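Local coordinates for protein exonuclease (Laribacter hongkongensis, PDB 3SYY) that probably digests double-stranded DNA with strict 5'-to-3' polarity, as a magnesium-binding alkaline exonuclease of the PDDEXK superfamily related to lambda exonuclease, at residues A[10-22]-A[87-100]. Sequence-based numbering, arbitrary orientation.
Sequences AARLGKVTASRVA and GLIDHPTIAGFGAS
Val16 and Thr17 run parallel to Phe97 and Gly98 as a short two-strand ladder: Val16 N reaches Gly96 O at 3.0 Å, Gly98 N returns to Val16 O at 3.1 Å, and a weak bond from Ala18 N to Gly98 O ends it. Lys15, extended beyond CG, lies over Gly96 and brings NZ to the syn side of Asp90 OD1, a 2.8 Å salt bridge; the same NZ donates to Ala11 O at 3.0 Å, in the carbonyl plane, so one ammonium links Ala11 to strand 89-90. Leu88 CD2 packs against Ala11 O. The Arg12 guanidinium carries Leu88 CB over one face, while NH1 donates to Ser100 OG at 2.9 Å, in the guanidinium plane, and NH2 bonds Trp8 O. Ser100 is, with Glu112, part of a magnesium site, its side chain about 5 Å from the metal. On the sheet face carrying Val16 and Phe97, Val16 CG1 contacts Phe97 CD2 at 3.8 Å; with CG anti to N (chi1 -177°) the ring lies beside Val16, its CD2-CE2 edge meeting Val16 O and Val21 CG2. Strand 97-99 is central, between 16-17 and antiparallel 89-90; helix 132-145 meets Phe97, Ala18 and Val21 through Thr140, and helices 34-49 and 174-205 cover Val16 with Leu43 and Phe187.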
loop_
_atom_site.group_PDB
_atom_site.type_symbol
_atom_site.label_atom_id
_atom_site.label_comp_id
_atom_site.label_asym_id
_atom_site.label_seq_id
_atom_site.Cartn_x
_atom_site.Cartn_y
_atom_site.Cartn_z
ATOM N N ALA A 10 26.376 -9.092 -0.494
ATOM C CA ALA A 10 27.499 -8.900 -1.391
ATOM C C ALA A 10 27.537 -9.928 -2.511
ATOM O O ALA A 10 27.886 -9.617 -3.640
ATOM C CB ALA A 10 28.823 -8.889 -0.630
ATOM N N ALA A 11 27.185 -11.164 -2.193
ATOM C CA ALA A 11 27.225 -12.228 -3.191
ATOM C C ALA A 11 26.121 -12.060 -4.241
ATOM O O ALA A 11 26.231 -12.579 -5.346
ATOM C CB ALA A 11 27.105 -13.594 -2.497
ATOM N N ARG A 12 25.067 -11.322 -3.887
ATOM C CA ARG A 12 23.884 -11.158 -4.730
ATOM C C ARG A 12 23.856 -9.828 -5.514
ATOM O O ARG A 12 23.112 -9.703 -6.497
ATOM C CB ARG A 12 22.634 -11.292 -3.851
ATOM C CG ARG A 12 22.517 -12.700 -3.317
ATOM C CD ARG A 12 21.386 -12.948 -2.300
ATOM N NE ARG A 12 21.337 -14.396 -1.974
ATOM C CZ ARG A 12 22.291 -15.057 -1.296
ATOM N NH1 ARG A 12 22.162 -16.360 -1.055
ATOM N NH2 ARG A 12 23.379 -14.432 -0.850
ATOM N N LEU A 13 24.657 -8.861 -5.074
ATOM C CA LEU A 13 24.663 -7.498 -5.668
ATOM C C LEU A 13 24.838 -7.472 -7.190
ATOM O O LEU A 13 25.765 -8.062 -7.725
ATOM C CB LEU A 13 25.715 -6.588 -4.991
ATOM C CG LEU A 13 25.665 -5.101 -5.430
ATOM C CD1 LEU A 13 24.533 -4.402 -4.761
ATOM C CD2 LEU A 13 27.002 -4.399 -5.079
ATOM N N GLY A 14 23.910 -6.839 -7.900
ATOM C CA GLY A 14 24.014 -6.740 -9.339
ATOM C C GLY A 14 23.711 -7.999 -10.136
ATOM O O GLY A 14 23.766 -7.966 -11.350
ATOM N N LYS A 15 23.359 -9.105 -9.472
ATOM C CA LYS A 15 23.139 -10.381 -10.192
ATOM C C LYS A 15 21.668 -10.672 -10.391
ATOM O O LYS A 15 20.836 -10.296 -9.569
ATOM C CB LYS A 15 23.774 -11.559 -9.443
ATOM C CG LYS A 15 25.290 -11.504 -9.356
ATOM C CD LYS A 15 25.844 -12.734 -8.605
ATOM C CE LYS A 15 27.323 -12.688 -8.541
ATOM N NZ LYS A 15 27.820 -13.726 -7.590
ATOM N N VAL A 16 21.343 -11.320 -11.507
ATOM C CA VAL A 16 20.063 -11.938 -11.681
ATOM C C VAL A 16 20.035 -13.165 -10.746
ATOM O O VAL A 16 20.975 -13.961 -10.747
ATOM C CB VAL A 16 19.837 -12.364 -13.117
ATOM C CG1 VAL A 16 18.536 -13.166 -13.252
ATOM C CG2 VAL A 16 19.778 -11.114 -14.020
ATOM N N THR A 17 18.988 -13.282 -9.927
ATOM C CA THR A 17 18.902 -14.450 -9.045
ATOM C C THR A 17 17.723 -15.331 -9.443
ATOM O O THR A 17 16.769 -14.886 -10.089
ATOM C CB THR A 17 18.803 -14.067 -7.562
ATOM O OG1 THR A 17 17.685 -13.171 -7.391
ATOM C CG2 THR A 17 20.090 -13.403 -7.066
ATOM N N ALA A 18 17.793 -16.603 -9.062
ATOM C CA ALA A 18 16.738 -17.556 -9.406
ATOM C C ALA A 18 15.338 -17.056 -8.942
ATOM O O ALA A 18 14.356 -17.237 -9.632
ATOM C CB ALA A 18 17.045 -18.933 -8.729
ATOM N N SER A 19 15.283 -16.428 -7.782
ATOM C CA SER A 19 13.993 -15.970 -7.226
ATOM C C SER A 19 13.344 -14.864 -8.069
ATOM O O SER A 19 12.170 -14.551 -7.886
ATOM C CB SER A 19 14.180 -15.498 -5.792
ATOM O OG SER A 19 15.174 -14.494 -5.756
ATOM N N ARG A 20 14.099 -14.302 -9.022
ATOM C CA ARG A 20 13.569 -13.202 -9.826
ATOM C C ARG A 20 13.478 -13.561 -11.278
ATOM O O ARG A 20 13.112 -12.726 -12.132
ATOM C CB ARG A 20 14.450 -11.943 -9.661
ATOM C CG ARG A 20 14.583 -11.450 -8.199
ATOM C CD ARG A 20 13.215 -11.008 -7.613
ATOM N NE ARG A 20 12.618 -9.839 -8.283
ATOM C CZ ARG A 20 12.991 -8.563 -8.115
ATOM N NH1 ARG A 20 13.954 -8.209 -7.268
ATOM N NH2 ARG A 20 12.355 -7.605 -8.795
ATOM N N VAL A 21 13.803 -14.813 -11.611
ATOM C CA VAL A 21 13.770 -15.193 -13.020
ATOM C C VAL A 21 12.397 -14.999 -13.627
ATOM O O VAL A 21 12.269 -14.609 -14.804
ATOM C CB VAL A 21 14.325 -16.624 -13.253
ATOM C CG1 VAL A 21 13.959 -17.108 -14.624
ATOM C CG2 VAL A 21 15.810 -16.595 -13.130
ATOM N N ALA A 22 11.337 -15.254 -12.852
ATOM C CA ALA A 22 10.006 -15.040 -13.402
ATOM C C ALA A 22 9.782 -13.561 -13.849
ATOM O O ALA A 22 9.104 -13.301 -14.841
ATOM C CB ALA A 22 8.918 -15.455 -12.391
ATOM N N GLY A 87 25.086 -21.443 0.030
ATOM C CA GLY A 87 24.827 -20.022 -0.148
ATOM C C GLY A 87 24.480 -19.812 -1.601
ATOM O O GLY A 87 23.756 -20.599 -2.205
ATOM N N LEU A 88 25.031 -18.768 -2.198
ATOM C CA LEU A 88 24.751 -18.499 -3.593
ATOM C C LEU A 88 25.668 -19.311 -4.488
ATOM O O LEU A 88 26.873 -19.298 -4.319
ATOM C CB LEU A 88 24.925 -17.008 -3.867
ATOM C CG LEU A 88 24.459 -16.697 -5.280
ATOM C CD1 LEU A 88 22.969 -16.357 -5.255
ATOM C CD2 LEU A 88 25.296 -15.579 -5.808
ATOM N N ILE A 89 25.088 -20.019 -5.441
ATOM C CA ILE A 89 25.844 -20.798 -6.402
ATOM C C ILE A 89 25.765 -20.084 -7.737
ATOM O O ILE A 89 24.680 -19.920 -8.298
ATOM C CB ILE A 89 25.209 -22.213 -6.585
ATOM C CG1 ILE A 89 25.053 -22.925 -5.226
ATOM C CG2 ILE A 89 26.005 -23.075 -7.595
ATOM C CD1 ILE A 89 26.353 -23.181 -4.562
ATOM N N ASP A 90 26.914 -19.685 -8.270
ATOM C CA ASP A 90 26.929 -19.031 -9.582
ATOM C C ASP A 90 26.616 -19.993 -10.733
ATOM O O ASP A 90 26.926 -21.197 -10.671
ATOM C CB ASP A 90 28.260 -18.270 -9.752
ATOM C CG ASP A 90 28.383 -17.118 -8.761
ATOM O OD1 ASP A 90 27.454 -16.272 -8.652
ATOM O OD2 ASP A 90 29.383 -17.056 -8.048
ATOM N N HIS A 91 25.958 -19.500 -11.767
ATOM C CA HIS A 91 25.689 -20.330 -12.918
ATOM C C HIS A 91 27.062 -20.756 -13.462
ATOM O O HIS A 91 28.026 -19.976 -13.396
ATOM C CB HIS A 91 24.890 -19.566 -13.953
ATOM C CG HIS A 91 24.546 -20.365 -15.166
ATOM N ND1 HIS A 91 23.309 -20.962 -15.357
ATOM C CD2 HIS A 91 25.283 -20.661 -16.266
ATOM C CE1 HIS A 91 23.303 -21.589 -16.521
ATOM N NE2 HIS A 91 24.483 -21.405 -17.100
ATOM N N PRO A 92 27.187 -22.024 -13.890
ATOM C CA PRO A 92 28.540 -22.470 -14.317
ATOM C C PRO A 92 29.185 -21.617 -15.455
ATOM O O PRO A 92 30.399 -21.451 -15.446
ATOM C CB PRO A 92 28.323 -23.944 -14.740
ATOM C CG PRO A 92 26.831 -24.116 -14.912
ATOM C CD PRO A 92 26.205 -23.116 -13.919
ATOM N N THR A 93 28.382 -21.057 -16.370
ATOM C CA THR A 93 28.888 -20.302 -17.535
ATOM C C THR A 93 28.319 -18.867 -17.800
ATOM O O THR A 93 28.900 -18.072 -18.581
ATOM C CB THR A 93 28.707 -21.124 -18.809
ATOM O OG1 THR A 93 27.310 -21.271 -19.065
ATOM C CG2 THR A 93 29.376 -22.524 -18.645
ATOM N N ILE A 94 27.184 -18.539 -17.192
ATOM C CA ILE A 94 26.603 -17.203 -17.402
ATOM C C ILE A 94 27.003 -16.286 -16.254
ATOM O O ILE A 94 26.561 -16.445 -15.098
ATOM C CB ILE A 94 25.081 -17.246 -17.570
ATOM C CG1 ILE A 94 24.705 -18.182 -18.708
ATOM C CG2 ILE A 94 24.525 -15.783 -17.755
ATOM C CD1 ILE A 94 23.183 -18.413 -18.898
ATOM N N ALA A 95 27.893 -15.335 -16.545
ATOM C CA ALA A 95 28.365 -14.454 -15.493
ATOM C C ALA A 95 27.196 -13.542 -15.040
ATOM O O ALA A 95 26.352 -13.181 -15.867
ATOM C CB ALA A 95 29.535 -13.593 -16.019
ATOM N N GLY A 96 27.178 -13.213 -13.744
ATOM C CA GLY A 96 26.193 -12.298 -13.125
ATOM C C GLY A 96 24.836 -12.957 -12.880
ATOM O O GLY A 96 23.791 -12.290 -12.901
ATOM N N PHE A 97 24.855 -14.280 -12.659
ATOM C CA PHE A 97 23.619 -15.079 -12.555
ATOM C C PHE A 97 23.873 -16.199 -11.558
ATOM O O PHE A 97 24.901 -16.897 -11.637
ATOM C CB PHE A 97 23.285 -15.632 -13.934
ATOM C CG PHE A 97 21.976 -16.438 -14.071
ATOM C CD1 PHE A 97 21.902 -17.434 -15.064
ATOM C CD2 PHE A 97 20.825 -16.185 -13.309
ATOM C CE1 PHE A 97 20.728 -18.187 -15.300
ATOM C CE2 PHE A 97 19.636 -16.922 -13.527
ATOM C CZ PHE A 97 19.559 -17.917 -14.519
ATOM N N GLY A 98 22.934 -16.368 -10.631
ATOM C CA GLY A 98 23.134 -17.330 -9.576
ATOM C C GLY A 98 21.852 -17.758 -8.907
ATOM O O GLY A 98 20.753 -17.247 -9.206
ATOM N N ALA A 99 21.987 -18.723 -7.994
ATOM C CA ALA A 99 20.786 -19.306 -7.367
ATOM C C ALA A 99 21.105 -19.689 -5.941
ATOM O O ALA A 99 22.234 -20.091 -5.638
ATOM C CB ALA A 99 20.296 -20.554 -8.149
ATOM N N SER A 100 20.097 -19.583 -5.071
ATOM C CA SER A 100 20.312 -19.861 -3.693
ATOM C C SER A 100 19.272 -20.903 -3.218
ATOM O O SER A 100 18.256 -20.536 -2.598
ATOM C CB SER A 100 20.182 -18.561 -2.909
ATOM O OG SER A 100 20.623 -18.771 -1.591
#